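Local coordinates for protein gene product PA4716 (Pseudomonas aeruginosa, PDB 1U0K) that is of experimentally unassigned function but belongs to the PhzF family and is probably an isomerase of the epimerase type, at residues H87-W98 with L109-F118. Sequence-based numbering, arbitrary orientation.
Sequences HHLRGGDNEQHW and LRSVRAGSGF
His-87, in the last turn of helix 78-90, lays its imidazole on the face of the hairpin that carries Gln-96 and Ser-111 (CG anti to the backbone N, chi1 -160°) and wedges it between Gln-96, whose CG sits over the centre of one ring face, and Phe-118, whose CE2 lies over the opposite face, 3.6 Å from His-87 CG. The two aromatic planes meet obliquely at 48°. His-87 ND1 is buried with no polar partner. Beneath this tight packing, strands 96-98 and 109-114 pair antiparallel: Gln-96 N gives its hydrogen to Ser-111 O (2.9 Å), Ser-111 N returns one to Gln-96 O, and Trp-98 and Leu-109 exchange a second such pair. On the helix-facing side, Trp-98 NE1 approaches Ser-111 OG edge-on, although the hydroxyl's exact place is less sure.

The other face, with His-97 and Arg-110, is looser. Glu-95 OE2 meets Arg-110 NH1 at 3.0 Å in a salt bridge of weak hydrogen-bond geometry, and Glu-121 holds Arg-110 NH2. At the solvent-exposed end of the helix-side contact, extended Arg-113 runs past the His-87 ring, which lies over one face of its guanidinium (His-87 CE1 to Arg-113 NE 4.0 Å); NE bonds Gly-92 O (3.0 Å) from above the carbonyl plane, while separate waters link NH2 to His-88 O and NH1 to His-88 ND1. Strands 96-101 and 106-114 form an antiparallel beta hairpin packed against helix 78-90, consistent with the diaminopimelate-epimerase-like fold of the PhzF family.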
ATOM      1  N   HIS A  87     -23.713 -10.899  -0.976  1.00 11.43           N
ATOM      2  CA  HIS A  87     -24.972 -10.738  -0.228  1.00 12.12           C
ATOM      3  C   HIS A  87     -25.565  -9.358  -0.511  1.00 12.42           C
ATOM      4  O   HIS A  87     -26.761  -9.224  -0.787  1.00 12.60           O
ATOM      5  CB  HIS A  87     -24.695 -10.914   1.263  1.00 12.84           C
ATOM      6  CG  HIS A  87     -25.896 -11.233   2.104  1.00 12.87           C
ATOM      7  ND1 HIS A  87     -27.146 -10.694   1.894  1.00 15.75           N
ATOM      8  CD2 HIS A  87     -26.006 -12.015   3.204  1.00 11.80           C
ATOM      9  CE1 HIS A  87     -27.976 -11.150   2.821  1.00 13.09           C
ATOM     10  NE2 HIS A  87     -27.306 -11.955   3.623  1.00 15.28           N
ATOM     11  N   HIS A  88     -24.725  -8.333  -0.478  1.00 12.59           N
ATOM     12  CA  HIS A  88     -25.163  -6.969  -0.822  1.00 12.93           C
ATOM     13  C   HIS A  88     -25.772  -6.883  -2.230  1.00 13.54           C
ATOM     14  O   HIS A  88     -26.829  -6.277  -2.422  1.00 13.73           O
ATOM     15  CB  HIS A  88     -23.977  -6.002  -0.687  1.00 12.70           C
ATOM     16  CG  HIS A  88     -24.263  -4.618  -1.182  1.00 13.56           C
ATOM     17  ND1 HIS A  88     -25.164  -3.776  -0.564  1.00 15.77           N
ATOM     18  CD2 HIS A  88     -23.775  -3.937  -2.242  1.00 14.46           C
ATOM     19  CE1 HIS A  88     -25.207  -2.630  -1.221  1.00 16.46           C
ATOM     20  NE2 HIS A  88     -24.380  -2.703  -2.247  1.00 15.84           N
ATOM     21  N   LEU A  89     -25.121  -7.507  -3.205  1.00 14.28           N
ATOM     22  CA  LEU A  89     -25.573  -7.484  -4.592  1.00 15.35           C
ATOM     23  C   LEU A  89     -26.850  -8.300  -4.812  1.00 16.70           C
ATOM     24  O   LEU A  89     -27.719  -7.880  -5.564  1.00 17.48           O
ATOM     25  CB  LEU A  89     -24.467  -7.979  -5.527  1.00 15.22           C
ATOM     26  CG  LEU A  89     -23.239  -7.066  -5.582  1.00 15.25           C
ATOM     27  CD1 LEU A  89     -22.133  -7.741  -6.392  1.00 16.46           C
ATOM     28  CD2 LEU A  89     -23.582  -5.704  -6.156  1.00 16.56           C
ATOM     29  N   ARG A  90     -26.976  -9.442  -4.143  1.00 18.53           N
ATOM     30  CA  ARG A  90     -28.138 -10.313  -4.347  1.00 20.78           C
ATOM     31  C   ARG A  90     -29.374  -9.762  -3.629  1.00 21.98           C
ATOM     32  O   ARG A  90     -30.487  -9.845  -4.148  1.00 22.45           O
ATOM     33  CB  ARG A  90     -27.845 -11.725  -3.846  1.00 21.46           C
ATOM     34  CG  ARG A  90     -28.964 -12.747  -4.121  1.00 23.92           C
ATOM     35  CD  ARG A  90     -28.654 -14.136  -3.576  1.00 28.45           C
ATOM     36  NE  ARG A  90     -29.413 -15.204  -4.236  1.00 31.83           N
ATOM     37  CZ  ARG A  90     -30.708 -15.445  -4.049  1.00 35.13           C
ATOM     38  NH1 ARG A  90     -31.434 -14.712  -3.206  1.00 36.68           N
ATOM     39  NH2 ARG A  90     -31.286 -16.447  -4.707  1.00 35.94           N
ATOM     40  N   GLY A  91     -29.162  -9.188  -2.448  1.00 23.04           N
ATOM     41  CA  GLY A  91     -30.249  -8.831  -1.553  1.00 24.16           C
ATOM     42  C   GLY A  91     -30.710 -10.045  -0.767  1.00 24.99           C
ATOM     43  O   GLY A  91     -30.144 -11.136  -0.879  1.00 25.43           O
ATOM     44  N   GLY A  92     -31.768  -9.858   0.015  1.00 26.34           N
ATOM     45  CA  GLY A  92     -32.294 -10.902   0.876  1.00 27.18           C
ATOM     46  C   GLY A  92     -31.961 -10.620   2.325  1.00 27.91           C
ATOM     47  O   GLY A  92     -30.825 -10.268   2.644  1.00 27.99           O
ATOM     48  N   ASP A  93     -32.946 -10.772   3.207  1.00 28.61           N
ATOM     49  CA  ASP A  93     -32.758 -10.510   4.635  1.00 29.13           C
ATOM     50  C   ASP A  93     -32.241 -11.738   5.367  1.00 28.43           C
ATOM     51  O   ASP A  93     -31.760 -11.642   6.489  1.00 28.97           O
ATOM     52  CB  ASP A  93     -34.077 -10.071   5.271  1.00 29.79           C
ATOM     53  CG  ASP A  93     -34.604  -8.776   4.692  1.00 32.17           C
ATOM     54  OD1 ASP A  93     -35.429  -8.830   3.751  1.00 35.49           O
ATOM     55  OD2 ASP A  93     -34.255  -7.654   5.118  1.00 35.82           O
ATOM     56  N   ASN A  94     -32.356 -12.890   4.723  1.00 27.72           N
ATOM     57  CA  ASN A  94     -32.001 -14.167   5.324  1.00 27.38           C
ATOM     58  C   ASN A  94     -30.533 -14.518   5.130  1.00 25.96           C
ATOM     59  O   ASN A  94     -29.856 -13.947   4.268  1.00 25.75           O
ATOM     60  CB  ASN A  94     -32.851 -15.284   4.711  1.00 27.81           C
ATOM     61  CG  ASN A  94     -32.715 -15.367   3.184  1.00 30.03           C
ATOM     62  OD1 ASN A  94     -33.069 -14.425   2.454  1.00 32.06           O
ATOM     63  ND2 ASN A  94     -32.203 -16.498   2.698  1.00 32.58           N
ATOM     64  N   GLU A  95     -30.061 -15.472   5.925  1.00 24.71           N
ATOM     65  CA  GLU A  95     -28.729 -16.036   5.759  1.00 23.83           C
ATOM     66  C   GLU A  95     -28.541 -16.511   4.320  1.00 22.18           C
ATOM     67  O   GLU A  95     -29.438 -17.108   3.733  1.00 22.76           O
ATOM     68  CB  GLU A  95     -28.511 -17.208   6.718  1.00 24.19           C
ATOM     69  CG  GLU A  95     -27.093 -17.756   6.713  1.00 25.71           C
ATOM     70  CD  GLU A  95     -26.886 -18.865   7.728  1.00 28.68           C
ATOM     71  OE1 GLU A  95     -27.333 -19.994   7.521  1.00 31.85           O
ATOM     72  OE2 GLU A  95     -26.209 -18.550   8.818  1.00 29.34           O
ATOM     73  N   GLN A  96     -27.372 -16.229   3.759  1.00 19.79           N
ATOM     74  CA  GLN A  96     -27.033 -16.631   2.401  1.00 18.50           C
ATOM     75  C   GLN A  96     -25.829 -17.554   2.458  1.00 17.63           C
ATOM     76  O   GLN A  96     -24.970 -17.393   3.325  1.00 17.22           O
ATOM     77  CB  GLN A  96     -26.698 -15.402   1.554  1.00 18.80           C
ATOM     78  CG  GLN A  96     -27.810 -14.369   1.482  1.00 19.12           C
ATOM     79  CD  GLN A  96     -29.041 -14.873   0.758  1.00 20.73           C
ATOM     80  OE1 GLN A  96     -28.887 -15.489  -0.313  1.00 19.80           O
ATOM     81  NE2 GLN A  96     -30.173 -14.660   1.261  1.00 22.40           N
ATOM     82  N   HIS A  97     -25.786 -18.515   1.540  1.00 16.40           N
ATOM     83  CA  HIS A  97     -24.686 -19.458   1.411  1.00 16.16           C
ATOM     84  C   HIS A  97     -24.015 -19.307   0.049  1.00 14.58           C
ATOM     85  O   HIS A  97     -24.669 -19.041  -0.951  1.00 14.31           O
ATOM     86  CB  HIS A  97     -25.189 -20.892   1.595  1.00 16.67           C
ATOM     87  CG  HIS A  97     -25.769 -21.148   2.947  1.00 20.22           C
ATOM     88  ND1 HIS A  97     -27.054 -20.787   3.286  1.00 24.39           N
ATOM     89  CD2 HIS A  97     -25.237 -21.731   4.046  1.00 23.95           C
ATOM     90  CE1 HIS A  97     -27.288 -21.135   4.539  1.00 24.86           C
ATOM     91  NE2 HIS A  97     -26.202 -21.710   5.022  1.00 25.11           N
ATOM     92  N   TRP A  98     -22.695 -19.462   0.040  1.00 13.47           N
ATOM     93  CA  TRP A  98     -21.855 -19.220  -1.126  1.00 12.69           C
ATOM     94  C   TRP A  98     -20.787 -20.291  -1.210  1.00 12.71           C
ATOM     95  O   TRP A  98     -20.388 -20.854  -0.198  1.00 12.50           O
ATOM     96  CB  TRP A  98     -21.153 -17.857  -1.006  1.00 12.87           C
ATOM     97  CG  TRP A  98     -22.056 -16.766  -0.620  1.00 12.28           C
ATOM     98  CD1 TRP A  98     -22.202 -16.212   0.618  1.00 10.99           C
ATOM     99  CD2 TRP A  98     -22.966 -16.079  -1.480  1.00 11.88           C
ATOM    100  NE1 TRP A  98     -23.154 -15.226   0.576  1.00 12.07           N
ATOM    101  CE2 TRP A  98     -23.635 -15.118  -0.701  1.00 11.31           C
ATOM    102  CE3 TRP A  98     -23.282 -16.175  -2.839  1.00 11.73           C
ATOM    103  CZ2 TRP A  98     -24.615 -14.271  -1.230  1.00 13.64           C
ATOM    104  CZ3 TRP A  98     -24.262 -15.336  -3.358  1.00 12.40           C
ATOM    105  CH2 TRP A  98     -24.906 -14.399  -2.557  1.00 13.61           C
ATOM    106  N   LEU A 109     -19.043 -20.704   2.373  1.00 14.44           N
ATOM    107  CA  LEU A 109     -19.232 -19.524   3.211  1.00 14.19           C
ATOM    108  C   LEU A 109     -20.697 -19.269   3.477  1.00 14.47           C
ATOM    109  O   LEU A 109     -21.560 -19.727   2.736  1.00 14.42           O
ATOM    110  CB  LEU A 109     -18.622 -18.284   2.555  1.00 14.16           C
ATOM    111  CG  LEU A 109     -17.103 -18.318   2.390  1.00 14.83           C
ATOM    112  CD1 LEU A 109     -16.727 -18.705   0.990  1.00 17.04           C
ATOM    113  CD2 LEU A 109     -16.482 -16.988   2.799  1.00 14.89           C
ATOM    114  N   ARG A 110     -20.963 -18.560   4.562  1.00 14.76           N
ATOM    115  CA  ARG A 110     -22.285 -18.049   4.872  1.00 15.65           C
ATOM    116  C   ARG A 110     -22.174 -16.576   5.248  1.00 15.14           C
ATOM    117  O   ARG A 110     -21.156 -16.125   5.771  1.00 15.36           O
ATOM    118  CB  ARG A 110     -22.919 -18.857   6.011  1.00 16.42           C
ATOM    119  CG  ARG A 110     -22.269 -18.696   7.352  1.00 20.06           C
ATOM    120  CD  ARG A 110     -22.912 -19.555   8.455  1.00 24.56           C
ATOM    121  NE  ARG A 110     -22.429 -19.174   9.785  1.00 27.66           N
ATOM    122  CZ  ARG A 110     -22.812 -18.086  10.453  1.00 30.33           C
ATOM    123  NH1 ARG A 110     -23.712 -17.249   9.950  1.00 31.61           N
ATOM    124  NH2 ARG A 110     -22.288 -17.833  11.646  1.00 32.26           N
ATOM    125  N   SER A 111     -23.216 -15.821   4.961  1.00 14.74           N
ATOM    126  CA  SER A 111     -23.275 -14.432   5.354  1.00 14.53           C
ATOM    127  C   SER A 111     -24.648 -14.058   5.877  1.00 15.39           C
ATOM    128  O   SER A 111     -25.661 -14.561   5.409  1.00 15.52           O
ATOM    129  CB  SER A 111     -22.914 -13.530   4.175  1.00 14.25           C
ATOM    130  OG  SER A 111     -23.782 -13.764   3.086  1.00 14.04           O
ATOM    131  N   VAL A 112     -24.659 -13.145   6.839  1.00 15.99           N
ATOM    132  CA  VAL A 112     -25.880 -12.556   7.366  1.00 16.85           C
ATOM    133  C   VAL A 112     -25.719 -11.042   7.440  1.00 17.21           C
ATOM    134  O   VAL A 112     -24.606 -10.522   7.514  1.00 16.68           O
ATOM    135  CB  VAL A 112     -26.215 -13.115   8.770  1.00 17.36           C
ATOM    136  CG1 VAL A 112     -26.517 -14.613   8.699  1.00 18.45           C
ATOM    137  CG2 VAL A 112     -25.081 -12.849   9.756  1.00 17.30           C
ATOM    138  N   ARG A 113     -26.831 -10.331   7.395  1.00 18.06           N
ATOM    139  CA  ARG A 113     -26.816  -8.902   7.651  1.00 19.18           C
ATOM    140  C   ARG A 113     -26.548  -8.664   9.130  1.00 20.18           C
ATOM    141  O   ARG A 113     -27.003  -9.429   9.990  1.00 20.50           O
ATOM    142  CB  ARG A 113     -28.146  -8.275   7.234  1.00 19.53           C
ATOM    143  CG  ARG A 113     -28.418  -8.386   5.759  1.00 20.78           C
ATOM    144  CD  ARG A 113     -29.606  -7.581   5.289  1.00 22.30           C
ATOM    145  NE  ARG A 113     -29.832  -7.764   3.861  1.00 23.27           N
ATOM    146  CZ  ARG A 113     -29.177  -7.117   2.896  1.00 24.81           C
ATOM    147  NH1 ARG A 113     -28.253  -6.202   3.183  1.00 25.27           N
ATOM    148  NH2 ARG A 113     -29.468  -7.371   1.627  1.00 26.12           N
ATOM    149  N   ALA A 114     -25.789  -7.617   9.418  1.00 20.44           N
ATOM    150  CA  ALA A 114     -25.438  -7.259  10.784  1.00 21.35           C
ATOM    151  C   ALA A 114     -25.216  -5.760  10.860  1.00 22.33           C
ATOM    152  O   ALA A 114     -24.186  -5.258  10.418  1.00 21.96           O
ATOM    153  CB  ALA A 114     -24.189  -8.002  11.232  1.00 21.43           C
ATOM    154  N   GLY A 115     -26.195  -5.051  11.411  1.00 23.38           N
ATOM    155  CA  GLY A 115     -26.108  -3.612  11.578  1.00 24.14           C
ATOM    156  C   GLY A 115     -25.944  -2.905  10.249  1.00 24.55           C
ATOM    157  O   GLY A 115     -26.743  -3.104   9.337  1.00 25.75           O
ATOM    158  N   SER A 116     -24.880  -2.108  10.141  1.00 24.73           N
ATOM    159  CA  SER A 116     -24.571  -1.347   8.927  1.00 24.28           C
ATOM    160  C   SER A 116     -23.952  -2.215   7.818  1.00 23.17           C
ATOM    161  O   SER A 116     -23.860  -1.791   6.648  1.00 24.39           O
ATOM    162  CB  SER A 116     -23.623  -0.183   9.259  1.00 24.50           C
ATOM    163  OG  SER A 116     -22.459  -0.625   9.959  1.00 26.33           O
ATOM    164  N   GLY A 117     -23.525  -3.423   8.174  1.00 20.63           N
ATOM    165  CA  GLY A 117     -22.868  -4.294   7.219  1.00 18.71           C
ATOM    166  C   GLY A 117     -23.308  -5.738   7.302  1.00 16.86           C
ATOM    167  O   GLY A 117     -24.504  -6.042   7.245  1.00 16.79           O
ATOM    168  N   PHE A 118     -22.323  -6.621   7.406  1.00 14.94           N
ATOM    169  CA  PHE A 118     -22.523  -8.061   7.320  1.00 14.31           C
ATOM    170  C   PHE A 118     -21.645  -8.789   8.324  1.00 14.15           C
ATOM    171  O   PHE A 118     -20.685  -8.237   8.850  1.00 13.68           O
ATOM    172  CB  PHE A 118     -22.186  -8.565   5.901  1.00 13.98           C
ATOM    173  CG  PHE A 118     -23.035  -7.942   4.829  1.00 12.72           C
ATOM    174  CD1 PHE A 118     -22.689  -6.717   4.274  1.00 13.33           C
ATOM    175  CD2 PHE A 118     -24.207  -8.554   4.409  1.00 13.93           C
ATOM    176  CE1 PHE A 118     -23.504  -6.116   3.321  1.00 13.56           C
ATOM    177  CE2 PHE A 118     -25.013  -7.969   3.453  1.00 14.69           C
ATOM    178  CZ  PHE A 118     -24.659  -6.746   2.903  1.00 14.56           C
TER
HETATM  179  O   HOH W   1     -28.706  -5.712  -0.567  1.00 24.23           O
HETATM  180  O   HOH W   2     -26.771  -4.140   1.521  1.00 24.53           O
HETATM  181  O   HOH W   3     -29.134 -12.063   7.181  1.00 22.98           O